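Local coordinates for hypothetical protein (Staphylococcus aureus subsp. aureus, PDB 1QYI) that is of unknown function but probably acts as a haloacid dehalogenase-like hydrolase, with a Rossmann-like core carrying a large, mostly helical insertion, at residues Leu96-Asp99 / Glu100-Phe104; Arg240-Thr243 / Glu244-Pro248; Tyr257-Ala260 / Asp261-Ala264. One frame throughout, in Å; residues are numbered along the deposited sequence.

In the fold
Contact 1 sits alone on the surface of the helical part of the chain, about 43 Å from contact 2 and 54 Å from contact 3 (centres). Contacts 2 and 3 lie in the beta-alpha-beta unit of strand 233-237, helix 242-252 and strand 263-264 in the parallel sheet, and they touch through T245 CG2 and I263 CG2, 4.3 Å apart. Contacts 1 and 2 both form the first turns of a helix: the surface one is closed by a serine-glutamate capping box, the partly buried one by a threonine hydroxyl and an arginine. Contact 3, again at the surface, is a tight turn with one bond across it and apolar packing behind.

Contact 1: residues Leu96-Asp99 / Glu100-Phe104; sequences LSHD and EIEAF
E100 folds back over S97 at the start of helix 98-106, and its side chain runs past the residues just before the helix. Its CB lies 3.6 Å from S97 O. With CG anti to the carbonyl carbon (chi1 -54°), the chain heads back toward the N-terminus; CG passes S97 OG at a close 3.0 Å, and an extended chi2 carries the carboxylate on. At the tip OE1 accepts from S97 N at 2.8 Å, a nearly straight bond (166°) that arrives on the anti side of the carboxylate, 23° out of its plane. The same OE1 rests 3.1 Å from L96 CB, where the two side chains cross at about a right angle. S97 answers from the N-cap: its OG accepts from E100 N at 3.1 Å, completing a capping box. Next to the box, E102 CG comes one turn back over one face of the H98 ring, 4.0 Å from its centroid, a CH-pi contact offset toward the rim. N121 touches both L96 and E100. The reciprocal pair of bonds gives partners to two backbone N-H groups at the helix start, and the negative carboxylate there would probably be stabilised by the helix dipole.

Contact 2: residues Arg240-Thr243 / Glu244-Pro248; sequences RPYT and ETVVP
R240 reaches over the first turn of helix 242-252 to E244, and T245 turns back to P241; these two grips make the tight, inner part of the contact. The arginine chain, extended from CG to NE, brings NH1 to E244 O at 2.9 Å. That acceptor lies only 2° out of the guanidinium plane, so the bond is taken at the edge of the group, while NH2 makes a salt bridge to D9. T245 OG1 donates to P241 O at 2.7 Å from above the carbonyl plane, and T245 OG1 also lies 3.5 Å from R240 CB. Y242 O, one residue on, takes two donors: V246 N nearly head-on at 2.9 Å, and T245 N from above its plane at 3.2 Å. The segment follows strand 233-237 and opens the helix of a beta-alpha-beta crossover that ends in strand 263-264. In haloacid dehalogenase-like proteins the active site lies at the C-terminal ends of such strands, consistent with R240 meeting D9, which belongs to a DxD sequence like that of their first motif. On the outer side Y242 is exposed to solvent, and its ring meets V246 through carbon contacts instead of hydrogen bonds. With CG anti to N (chi1 180°), the ring leans forward along the helix, bringing Y242 CE1 locally close to V246 CG2, at 3.2 Å, with V246 CB over one face toward the rim. E244 is bent at chi2; its OE1 lies 3.1 Å from P241 CD, and its side chain also touches Y185 of helix 172-195.

Contact 3: residues Tyr257-Ala260 / Asp261-Ala264; sequences YFEA and DFIA
The F262 ring meets E259 obliquely: F262 CD2 lies 3.5 Å from E259 CB, and the same ring makes a cation-pi contact with K3. The F258 ring turns away from this turn and packs instead among L224, L234, I236 and F12, so that only its CB stays behind to meet I263. After F258 the chain bends through E259-F262, a type I beta turn with A260 and D261 at its corners. F262 N closes it by donating to E259 O at 2.9 Å; the N-H points well at the oxygen (160°) but arrives from above the carbonyl plane. I263, the first residue of strand 263-264, folds in behind the turn. Its CG1 is anti to the carbonyl carbon (chi1 -59°) and passes E259 O at 3.4 Å, and CD1 then ends 3.8 Å from F258 CB. Backbone bonds of F262 and A264 to I236 join the last residue of the turn and the strand that follows to strand 233-237. On the outer side a water donates to A260 O at 2.6 Å and, weakly, to D261 OD2 at 3.4 Å. One backbone hydrogen bond thus sets the bend, the A260 carbonyl on its outer side relies on water for a partner, and apolar carbons of F258 and I263 cover the side that faces the sheet.

Contact 1: residues Leu96-Asp99 / Glu100-Phe104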
ATOM      1  N   LEU A  96     -32.520  -9.073  -5.342  1.00 44.65           N
ATOM      2  CA  LEU A  96     -32.999 -10.455  -5.275  1.00 44.49           C
ATOM      3  C   LEU A  96     -34.041 -10.569  -4.166  1.00 45.16           C
ATOM      4  O   LEU A  96     -34.207  -9.645  -3.365  1.00 45.24           O
ATOM      5  CB  LEU A  96     -31.846 -11.421  -4.978  1.00 43.04           C
ATOM      6  CG  LEU A  96     -30.599 -11.414  -5.862  1.00 43.17           C
ATOM      7  CD1 LEU A  96     -29.661 -12.518  -5.389  1.00 42.65           C
ATOM      8  CD2 LEU A  96     -30.972 -11.610  -7.317  1.00 42.01           C
ATOM      9  N   SER A  97     -34.738 -11.702  -4.122  1.00 45.40           N
ATOM     10  CA  SER A  97     -35.760 -11.936  -3.100  1.00 46.87           C
ATOM     11  C   SER A  97     -35.066 -12.179  -1.767  1.00 47.67           C
ATOM     12  O   SER A  97     -33.893 -12.550  -1.732  1.00 48.08           O
ATOM     13  CB  SER A  97     -36.608 -13.160  -3.445  1.00 46.08           C
ATOM     14  OG  SER A  97     -35.913 -14.362  -3.173  1.00 45.20           O
ATOM     15  N   HIS A  98     -35.777 -11.979  -0.666  1.00 48.78           N
ATOM     16  CA  HIS A  98     -35.157 -12.185   0.625  1.00 50.44           C
ATOM     17  C   HIS A  98     -34.625 -13.610   0.727  1.00 50.25           C
ATOM     18  O   HIS A  98     -33.588 -13.856   1.349  1.00 50.82           O
ATOM     19  CB  HIS A  98     -36.136 -11.921   1.761  1.00 52.06           C
ATOM     20  CG  HIS A  98     -35.475 -11.867   3.104  1.00 55.82           C
ATOM     21  ND1 HIS A  98     -34.501 -10.940   3.413  1.00 57.77           N
ATOM     22  CD2 HIS A  98     -35.612 -12.650   4.200  1.00 56.90           C
ATOM     23  CE1 HIS A  98     -34.065 -11.154   4.643  1.00 57.55           C
ATOM     24  NE2 HIS A  98     -34.722 -12.185   5.143  1.00 58.90           N
ATOM     25  N   ASP A  99     -35.326 -14.548   0.098  1.00 48.33           N
ATOM     26  CA  ASP A  99     -34.902 -15.945   0.128  1.00 46.88           C
ATOM     27  C   ASP A  99     -33.545 -16.143  -0.542  1.00 45.37           C
ATOM     28  O   ASP A  99     -32.660 -16.815   0.000  1.00 44.24           O
ATOM     29  CB  ASP A  99     -35.956 -16.829  -0.541  1.00 46.87           C
ATOM     30  CG  ASP A  99     -37.054 -17.227   0.413  1.00 48.13           C
ATOM     31  OD1 ASP A  99     -37.412 -16.400   1.290  1.00 48.96           O
ATOM     32  OD2 ASP A  99     -37.566 -18.360   0.279  1.00 49.01           O
ATOM     33  N   GLU A 100     -33.385 -15.551  -1.718  1.00 43.78           N
ATOM     34  CA  GLU A 100     -32.139 -15.664  -2.455  1.00 41.91           C
ATOM     35  C   GLU A 100     -31.003 -15.035  -1.646  1.00 40.29           C
ATOM     36  O   GLU A 100     -29.871 -15.519  -1.662  1.00 39.49           O
ATOM     37  CB  GLU A 100     -32.300 -14.987  -3.817  1.00 41.64           C
ATOM     38  CG  GLU A 100     -33.499 -15.525  -4.578  1.00 41.76           C
ATOM     39  CD  GLU A 100     -33.726 -14.854  -5.917  1.00 42.82           C
ATOM     40  OE1 GLU A 100     -33.812 -13.607  -5.969  1.00 42.26           O
ATOM     41  OE2 GLU A 100     -33.838 -15.584  -6.922  1.00 43.84           O
ATOM     42  N   ILE A 101     -31.325 -13.968  -0.921  1.00 38.53           N
ATOM     43  CA  ILE A 101     -30.344 -13.275  -0.100  1.00 37.55           C
ATOM     44  C   ILE A 101     -29.812 -14.181   1.005  1.00 38.35           C
ATOM     45  O   ILE A 101     -28.605 -14.419   1.107  1.00 38.63           O
ATOM     46  CB  ILE A 101     -30.953 -12.020   0.549  1.00 35.93           C
ATOM     47  CG1 ILE A 101     -31.334 -11.018  -0.541  1.00 35.26           C
ATOM     48  CG2 ILE A 101     -29.966 -11.405   1.526  1.00 36.03           C
ATOM     49  CD1 ILE A 101     -31.925  -9.724  -0.018  1.00 32.33           C
ATOM     50  N   GLU A 102     -30.719 -14.680   1.835  1.00 39.05           N
ATOM     51  CA  GLU A 102     -30.338 -15.553   2.933  1.00 40.05           C
ATOM     52  C   GLU A 102     -29.506 -16.732   2.432  1.00 40.28           C
ATOM     53  O   GLU A 102     -28.697 -17.297   3.173  1.00 38.55           O
ATOM     54  CB  GLU A 102     -31.585 -16.063   3.641  1.00 40.48           C
ATOM     55  CG  GLU A 102     -32.541 -14.962   4.026  1.00 42.30           C
ATOM     56  CD  GLU A 102     -33.171 -15.195   5.378  1.00 44.21           C
ATOM     57  OE1 GLU A 102     -32.467 -15.012   6.395  1.00 42.27           O
ATOM     58  OE2 GLU A 102     -34.364 -15.576   5.418  1.00 45.25           O
ATOM     59  N   ALA A 103     -29.699 -17.094   1.167  1.00 39.91           N
ATOM     60  CA  ALA A 103     -28.953 -18.199   0.585  1.00 41.12           C
ATOM     61  C   ALA A 103     -27.482 -17.830   0.493  1.00 41.89           C
ATOM     62  O   ALA A 103     -26.621 -18.499   1.057  1.00 42.59           O
ATOM     63  CB  ALA A 103     -29.496 -18.529  -0.795  1.00 39.66           C
ATOM     64  N   PHE A 104     -27.206 -16.755  -0.230  1.00 42.59           N
ATOM     65  CA  PHE A 104     -25.845 -16.280  -0.410  1.00 42.26           C
ATOM     66  C   PHE A 104     -25.229 -15.882   0.929  1.00 43.62           C
ATOM     67  O   PHE A 104     -24.030 -16.059   1.151  1.00 43.38           O
ATOM     68  CB  PHE A 104     -25.850 -15.082  -1.362  1.00 40.22           C
ATOM     69  CG  PHE A 104     -24.544 -14.343  -1.422  1.00 38.75           C
ATOM     70  CD1 PHE A 104     -23.497 -14.809  -2.217  1.00 37.48           C
ATOM     71  CD2 PHE A 104     -24.353 -13.192  -0.654  1.00 36.72           C
ATOM     72  CE1 PHE A 104     -22.277 -14.144  -2.248  1.00 34.90           C
ATOM     73  CE2 PHE A 104     -23.143 -12.519  -0.673  1.00 35.52           C
ATOM     74  CZ  PHE A 104     -22.098 -12.996  -1.473  1.00 36.08           C
TER

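Contact 2: residues Arg240-Thr243 / Glu244-Pro248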
ATOM      1  N   ARG A 240       7.184  -1.049   3.114  1.00 19.06           N
ATOM      2  CA  ARG A 240       6.870  -2.158   2.224  1.00 17.96           C
ATOM      3  C   ARG A 240       7.472  -3.460   2.750  1.00 17.91           C
ATOM      4  O   ARG A 240       8.539  -3.451   3.370  1.00 18.20           O
ATOM      5  CB  ARG A 240       7.460  -1.905   0.834  1.00 17.98           C
ATOM      6  CG  ARG A 240       6.909  -0.710   0.082  1.00 15.83           C
ATOM      7  CD  ARG A 240       7.506  -0.673  -1.314  1.00 14.88           C
ATOM      8  NE  ARG A 240       6.756   0.188  -2.220  1.00 11.17           N
ATOM      9  CZ  ARG A 240       6.497  -0.114  -3.487  1.00  9.97           C
ATOM     10  NH1 ARG A 240       6.926  -1.258  -4.012  1.00  5.36           N
ATOM     11  NH2 ARG A 240       5.804   0.735  -4.229  1.00  8.34           N
ATOM     12  N   PRO A 241       6.787  -4.594   2.535  1.00 16.30           N
ATOM     13  CA  PRO A 241       7.367  -5.851   3.017  1.00 15.74           C
ATOM     14  C   PRO A 241       8.576  -6.225   2.145  1.00 15.88           C
ATOM     15  O   PRO A 241       8.871  -5.561   1.137  1.00 15.85           O
ATOM     16  CB  PRO A 241       6.207  -6.846   2.898  1.00 15.50           C
ATOM     17  CG  PRO A 241       5.369  -6.277   1.784  1.00 17.41           C
ATOM     18  CD  PRO A 241       5.388  -4.792   2.113  1.00 17.90           C
ATOM     19  N   TYR A 242       9.261  -7.296   2.526  1.00 14.51           N
ATOM     20  CA  TYR A 242      10.452  -7.755   1.814  1.00 14.08           C
ATOM     21  C   TYR A 242      10.357  -7.856   0.305  1.00 15.39           C
ATOM     22  O   TYR A 242      11.150  -7.259  -0.412  1.00 16.52           O
ATOM     23  CB  TYR A 242      10.902  -9.118   2.339  1.00 13.03           C
ATOM     24  CG  TYR A 242      12.129  -9.636   1.622  1.00 15.75           C
ATOM     25  CD1 TYR A 242      13.367  -8.989   1.766  1.00 18.44           C
ATOM     26  CD2 TYR A 242      12.062 -10.763   0.803  1.00 13.27           C
ATOM     27  CE1 TYR A 242      14.509  -9.456   1.117  1.00 17.58           C
ATOM     28  CE2 TYR A 242      13.195 -11.241   0.147  1.00 16.66           C
ATOM     29  CZ  TYR A 242      14.417 -10.584   0.310  1.00 20.06           C
ATOM     30  OH  TYR A 242      15.545 -11.067  -0.320  1.00 22.92           O
ATOM     31  N   THR A 243       9.401  -8.639  -0.175  1.00 17.21           N
ATOM     32  CA  THR A 243       9.251  -8.847  -1.600  1.00 20.84           C
ATOM     33  C   THR A 243       8.882  -7.590  -2.382  1.00 21.63           C
ATOM     34  O   THR A 243       9.399  -7.356  -3.476  1.00 21.52           O
ATOM     35  CB  THR A 243       8.190  -9.904  -1.875  1.00 22.69           C
ATOM     36  OG1 THR A 243       6.891  -9.352  -1.600  1.00 27.67           O
ATOM     37  CG2 THR A 243       8.426 -11.114  -0.974  1.00 21.05           C
ATOM     38  N   GLU A 244       7.972  -6.796  -1.828  1.00 22.40           N
ATOM     39  CA  GLU A 244       7.536  -5.570  -2.479  1.00 23.69           C
ATOM     40  C   GLU A 244       8.651  -4.536  -2.590  1.00 23.71           C
ATOM     41  O   GLU A 244       8.504  -3.521  -3.273  1.00 23.63           O
ATOM     42  CB  GLU A 244       6.329  -4.991  -1.731  1.00 26.40           C
ATOM     43  CG  GLU A 244       4.995  -5.497  -2.289  1.00 31.57           C
ATOM     44  CD  GLU A 244       3.900  -5.617  -1.237  1.00 34.34           C
ATOM     45  OE1 GLU A 244       3.697  -4.645  -0.474  1.00 39.31           O
ATOM     46  OE2 GLU A 244       3.232  -6.677  -1.187  1.00 31.87           O
ATOM     47  N   THR A 245       9.767  -4.814  -1.920  1.00 23.26           N
ATOM     48  CA  THR A 245      10.940  -3.944  -1.936  1.00 21.95           C
ATOM     49  C   THR A 245      12.019  -4.534  -2.853  1.00 21.62           C
ATOM     50  O   THR A 245      12.467  -3.894  -3.808  1.00 20.78           O
ATOM     51  CB  THR A 245      11.542  -3.796  -0.521  1.00 21.16           C
ATOM     52  OG1 THR A 245      10.484  -3.575   0.417  1.00 23.52           O
ATOM     53  CG2 THR A 245      12.513  -2.634  -0.469  1.00 18.52           C
ATOM     54  N   VAL A 246      12.436  -5.760  -2.554  1.00 20.78           N
ATOM     55  CA  VAL A 246      13.467  -6.424  -3.345  1.00 21.83           C
ATOM     56  C   VAL A 246      13.100  -6.609  -4.829  1.00 20.70           C
ATOM     57  O   VAL A 246      13.802  -6.098  -5.699  1.00 18.95           O
ATOM     58  CB  VAL A 246      13.845  -7.793  -2.725  1.00 21.56           C
ATOM     59  CG1 VAL A 246      14.621  -8.638  -3.726  1.00 24.14           C
ATOM     60  CG2 VAL A 246      14.699  -7.560  -1.489  1.00 24.39           C
ATOM     61  N   VAL A 247      12.010  -7.323  -5.111  1.00 19.60           N
ATOM     62  CA  VAL A 247      11.588  -7.581  -6.480  1.00 19.59           C
ATOM     63  C   VAL A 247      11.576  -6.340  -7.362  1.00 21.45           C
ATOM     64  O   VAL A 247      12.174  -6.334  -8.439  1.00 21.06           O
ATOM     65  CB  VAL A 247      10.196  -8.240  -6.511  1.00 20.01           C
ATOM     66  CG1 VAL A 247       9.773  -8.529  -7.940  1.00 14.71           C
ATOM     67  CG2 VAL A 247      10.222  -9.525  -5.698  1.00 19.72           C
ATOM     68  N   PRO A 248      10.902  -5.268  -6.921  1.00 23.33           N
ATOM     69  CA  PRO A 248      10.860  -4.048  -7.735  1.00 24.40           C
ATOM     70  C   PRO A 248      12.263  -3.501  -8.016  1.00 25.89           C
ATOM     71  O   PRO A 248      12.639  -3.295  -9.170  1.00 25.48           O
ATOM     72  CB  PRO A 248      10.025  -3.089  -6.888  1.00 23.28           C
ATOM     73  CG  PRO A 248       9.153  -4.014  -6.077  1.00 23.02           C
ATOM     74  CD  PRO A 248      10.099  -5.115  -5.697  1.00 23.17           C
TER

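Contact 3: residues Tyr257-Ala260 / Asp261-Ala264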
ATOM      1  N   TYR A 257      22.977  -1.411  -5.845  1.00 32.06           N
ATOM      2  CA  TYR A 257      23.503  -0.242  -5.122  1.00 29.93           C
ATOM      3  C   TYR A 257      23.144  -0.270  -3.643  1.00 29.64           C
ATOM      4  O   TYR A 257      23.436   0.679  -2.915  1.00 27.83           O
ATOM      5  CB  TYR A 257      22.947   1.048  -5.719  1.00 28.82           C
ATOM      6  CG  TYR A 257      23.292   1.235  -7.170  1.00 28.33           C
ATOM      7  CD1 TYR A 257      24.590   1.579  -7.563  1.00 26.87           C
ATOM      8  CD2 TYR A 257      22.327   1.055  -8.157  1.00 27.17           C
ATOM      9  CE1 TYR A 257      24.915   1.736  -8.906  1.00 26.76           C
ATOM     10  CE2 TYR A 257      22.634   1.206  -9.497  1.00 27.94           C
ATOM     11  CZ  TYR A 257      23.925   1.544  -9.871  1.00 27.04           C
ATOM     12  OH  TYR A 257      24.215   1.674 -11.209  1.00 26.18           O
ATOM     13  N   PHE A 258      22.518  -1.357  -3.204  1.00 29.35           N
ATOM     14  CA  PHE A 258      22.111  -1.496  -1.812  1.00 31.65           C
ATOM     15  C   PHE A 258      22.478  -2.875  -1.285  1.00 33.76           C
ATOM     16  O   PHE A 258      22.027  -3.879  -1.827  1.00 36.04           O
ATOM     17  CB  PHE A 258      20.596  -1.318  -1.693  1.00 29.22           C
ATOM     18  CG  PHE A 258      20.098   0.000  -2.190  1.00 29.59           C
ATOM     19  CD1 PHE A 258      20.007   1.087  -1.333  1.00 28.09           C
ATOM     20  CD2 PHE A 258      19.727   0.163  -3.519  1.00 28.26           C
ATOM     21  CE1 PHE A 258      19.552   2.312  -1.791  1.00 28.00           C
ATOM     22  CE2 PHE A 258      19.271   1.388  -3.986  1.00 27.64           C
ATOM     23  CZ  PHE A 258      19.185   2.466  -3.119  1.00 27.69           C
ATOM     24  N   GLU A 259      23.291  -2.930  -0.234  1.00 36.45           N
ATOM     25  CA  GLU A 259      23.675  -4.207   0.365  1.00 38.18           C
ATOM     26  C   GLU A 259      22.453  -4.807   1.043  1.00 37.99           C
ATOM     27  O   GLU A 259      21.741  -4.115   1.761  1.00 37.68           O
ATOM     28  CB  GLU A 259      24.765  -4.004   1.413  1.00 41.31           C
ATOM     29  CG  GLU A 259      26.035  -4.753   1.116  1.00 47.53           C
ATOM     30  CD  GLU A 259      26.663  -4.307  -0.178  1.00 50.53           C
ATOM     31  OE1 GLU A 259      26.039  -4.523  -1.241  1.00 50.92           O
ATOM     32  OE2 GLU A 259      27.772  -3.726  -0.128  1.00 52.62           O
ATOM     33  N   ALA A 260      22.227  -6.097   0.838  1.00 37.42           N
ATOM     34  CA  ALA A 260      21.076  -6.756   1.436  1.00 38.11           C
ATOM     35  C   ALA A 260      20.996  -6.629   2.961  1.00 37.97           C
ATOM     36  O   ALA A 260      19.903  -6.684   3.532  1.00 38.26           O
ATOM     37  CB  ALA A 260      21.049  -8.232   1.032  1.00 38.03           C
ATOM     38  N   ASP A 261      22.134  -6.458   3.628  1.00 37.52           N
ATOM     39  CA  ASP A 261      22.122  -6.345   5.086  1.00 37.80           C
ATOM     40  C   ASP A 261      21.724  -4.960   5.576  1.00 36.87           C
ATOM     41  O   ASP A 261      21.531  -4.739   6.774  1.00 36.78           O
ATOM     42  CB  ASP A 261      23.489  -6.723   5.663  1.00 40.13           C
ATOM     43  CG  ASP A 261      23.398  -7.865   6.658  1.00 44.01           C
ATOM     44  OD1 ASP A 261      24.449  -8.450   6.999  1.00 46.50           O
ATOM     45  OD2 ASP A 261      22.269  -8.178   7.101  1.00 45.28           O
ATOM     46  N   PHE A 262      21.591  -4.027   4.645  1.00 35.45           N
ATOM     47  CA  PHE A 262      21.228  -2.668   4.996  1.00 34.27           C
ATOM     48  C   PHE A 262      19.903  -2.244   4.381  1.00 32.96           C
ATOM     49  O   PHE A 262      19.712  -1.082   4.023  1.00 32.35           O
ATOM     50  CB  PHE A 262      22.341  -1.721   4.563  1.00 35.29           C
ATOM     51  CG  PHE A 262      23.661  -2.018   5.207  1.00 35.79           C
ATOM     52  CD1 PHE A 262      23.789  -2.005   6.589  1.00 35.94           C
ATOM     53  CD2 PHE A 262      24.776  -2.315   4.433  1.00 38.71           C
ATOM     54  CE1 PHE A 262      25.012  -2.279   7.194  1.00 37.17           C
ATOM     55  CE2 PHE A 262      26.006  -2.592   5.023  1.00 37.95           C
ATOM     56  CZ  PHE A 262      26.121  -2.572   6.407  1.00 38.60           C
ATOM     57  N   ILE A 263      18.995  -3.203   4.241  1.00 31.30           N
ATOM     58  CA  ILE A 263      17.674  -2.924   3.710  1.00 28.97           C
ATOM     59  C   ILE A 263      16.658  -3.380   4.745  1.00 29.20           C
ATOM     60  O   ILE A 263      16.411  -4.574   4.908  1.00 31.47           O
ATOM     61  CB  ILE A 263      17.423  -3.663   2.389  1.00 27.76           C
ATOM     62  CG1 ILE A 263      18.466  -3.242   1.348  1.00 26.24           C
ATOM     63  CG2 ILE A 263      16.011  -3.361   1.892  1.00 25.85           C
ATOM     64  CD1 ILE A 263      18.281  -3.879  -0.030  1.00 22.08           C
ATOM     65  N   ALA A 264      16.096  -2.417   5.468  1.00 29.31           N
ATOM     66  CA  ALA A 264      15.101  -2.703   6.496  1.00 28.39           C
ATOM     67  C   ALA A 264      13.703  -2.545   5.889  1.00 27.24           C
ATOM     68  O   ALA A 264      13.427  -1.558   5.200  1.00 27.35           O
ATOM     69  CB  ALA A 264      15.285  -1.745   7.670  1.00 27.52           C
TER
HETATM   70  O   HOH W   1      19.189  -8.074   5.621  1.00 49.93           O